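Side-chain contact in predicted metal-dependent hydrolase of the TIM-barrel fold (Lactobacillus casei, PDB 2QPX), which probably acts as a zinc-dependent hydrolase of the amidohydrolase type, though its substrate is unknown: residues D31-Q36 and S320-M325. Sequence-based numbering, arbitrary orientation.
Sequences DDRLAQ and STYPEM
L34 of helix 30-37 lies against Y322, which lies in the turn leading into helix 323-342, and their CA atoms, 7.3 Å apart, are the nearest pair across the two segments. The tyrosine ring reaches the helix with its CD2-CE2 side: L34 CD2 lies 3.5 Å from Y322 CD2, and R33 CB lies 3.7 Å from Y322 CE2, both coming in obliquely. With CG anti to the carbonyl carbon (chi1 -75°), Y322 extends its ring across the leucine side chain at about a right angle. T321 CG2 stands 3.8 Å above one ring face, shifted toward the rim. Beside the same leucine methyl, the E324 chain bends at chi2 (87°), and its OE1 comes 3.7 Å from L34 CD2, a van der Waals contact; OE2 takes a salt bridge from R30 and a hydrogen bond from Y85. An alanine in place of Y322 would probably open a gap beside L34 CD2 and R33 CB and leave the T321 methyl without its aromatic neighbour. The polar link is made through water: it accepts from R33 NH2 at 3.1 Å, in the guanidinium plane, and lies 2.7 Å from T321 OG1, which also shares a hydrogen bond with S320 OG. R33 itself is fixed by D108 and the carbonyl of D107. F59 on helix 54-66 and Y82 on helix 79-92 extend the packing around L34 and Y322. The contact sets the helix following the first barrel strand, which carries the zinc ligand H18, against the loop just beyond the zinc ligand D318, so that elements following the first and last strands of the barrel meet near the zinc site, an arrangement consistent with the TIM-barrel fold of the amidohydrolase family.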
# COMPACT_ATOMS: atom_id res chain seq x y z
N ASP A 31 -6.18 22.51 26.25
CA ASP A 31 -6.62 21.13 25.95
C ASP A 31 -7.25 21.06 24.55
O ASP A 31 -6.89 20.22 23.72
CB ASP A 31 -7.63 20.68 27.01
CG ASP A 31 -7.97 19.21 26.97
OD1 ASP A 31 -7.49 18.47 26.15
OD2 ASP A 31 -8.69 18.75 27.88
N ASP A 32 -8.18 21.96 24.26
CA ASP A 32 -8.83 21.95 22.95
C ASP A 32 -7.84 22.27 21.82
O ASP A 32 -7.92 21.68 20.73
CB ASP A 32 -10.01 22.92 22.92
CG ASP A 32 -11.22 22.42 23.69
OD1 ASP A 32 -11.27 21.26 24.18
OD2 ASP A 32 -12.16 23.23 23.78
N ARG A 33 -6.91 23.18 22.06
CA ARG A 33 -5.89 23.49 21.04
C ARG A 33 -4.97 22.30 20.78
O ARG A 33 -4.54 22.07 19.64
CB ARG A 33 -5.07 24.76 21.38
CG ARG A 33 -5.88 26.07 21.32
CD ARG A 33 -6.35 26.47 19.91
NE ARG A 33 -5.27 26.74 18.95
CZ ARG A 33 -4.72 27.93 18.71
NH1 ARG A 33 -5.10 29.01 19.36
NH2 ARG A 33 -3.80 28.04 17.78
N LEU A 34 -4.62 21.56 21.81
CA LEU A 34 -3.86 20.33 21.66
C LEU A 34 -4.65 19.32 20.81
O LEU A 34 -4.11 18.68 19.90
CB LEU A 34 -3.52 19.71 23.04
CG LEU A 34 -2.29 20.26 23.73
CD1 LEU A 34 -2.27 19.89 25.26
CD2 LEU A 34 -0.97 19.81 22.99
N ALA A 35 -5.93 19.15 21.13
CA ALA A 35 -6.78 18.27 20.33
C ALA A 35 -6.85 18.72 18.88
O ALA A 35 -6.68 17.93 17.96
CB ALA A 35 -8.18 18.15 20.96
N GLN A 36 -7.05 20.01 18.66
CA GLN A 36 -7.24 20.53 17.31
C GLN A 36 -5.96 20.33 16.48
O GLN A 36 -6.06 19.97 15.30
CB GLN A 36 -7.70 21.99 17.35
CG GLN A 36 -9.12 22.12 17.89
CD GLN A 36 -9.50 23.55 18.36
OE1 GLN A 36 -8.66 24.41 18.46
NE2 GLN A 36 -10.79 23.77 18.66
N SER A 320 3.69 21.77 14.97
CA SER A 320 3.37 23.17 15.21
C SER A 320 2.79 23.31 16.58
O SER A 320 2.44 22.32 17.24
CB SER A 320 2.36 23.76 14.22
OG SER A 320 1.03 23.40 14.48
N THR A 321 2.62 24.57 16.96
CA THR A 321 1.70 25.02 18.00
C THR A 321 2.20 24.80 19.44
O THR A 321 2.38 25.76 20.17
CB THR A 321 0.27 24.40 17.76
OG1 THR A 321 -0.21 24.80 16.48
CG2 THR A 321 -0.74 24.84 18.86
N TYR A 322 2.44 23.56 19.82
CA TYR A 322 2.84 23.20 21.15
C TYR A 322 3.96 22.19 21.19
O TYR A 322 4.06 21.34 20.31
CB TYR A 322 1.63 22.64 21.90
CG TYR A 322 0.57 23.62 22.39
CD1 TYR A 322 0.90 24.84 22.95
CD2 TYR A 322 -0.77 23.28 22.35
CE1 TYR A 322 -0.08 25.67 23.49
CE2 TYR A 322 -1.75 24.08 22.89
CZ TYR A 322 -1.41 25.29 23.46
OH TYR A 322 -2.41 26.05 23.98
N PRO A 323 4.78 22.23 22.25
CA PRO A 323 5.93 21.33 22.31
C PRO A 323 5.59 19.86 22.40
O PRO A 323 6.41 19.03 22.01
CB PRO A 323 6.71 21.83 23.53
CG PRO A 323 5.66 22.49 24.40
CD PRO A 323 4.75 23.18 23.39
N GLU A 324 4.40 19.53 22.88
CA GLU A 324 3.98 18.12 22.89
C GLU A 324 4.02 17.48 21.51
O GLU A 324 4.29 16.28 21.40
CB GLU A 324 2.56 17.94 23.44
CG GLU A 324 2.40 18.27 24.91
CD GLU A 324 2.12 19.74 25.23
OE1 GLU A 324 2.37 20.64 24.42
OE2 GLU A 324 1.73 20.00 26.40
N MSE A 325 3.68 18.24 20.47
CA MSE A 325 3.65 17.65 19.15
C MSE A 325 5.07 17.38 18.69
O MSE A 325 5.32 16.38 18.02
CB MSE A 325 2.90 18.54 18.17
CG MSE A 325 2.72 17.95 16.76
SE MSE A 325 1.50 18.97 15.69
CE MSE A 325 1.62 17.91 14.04
O HOH W 1 -2.80 25.61 16.17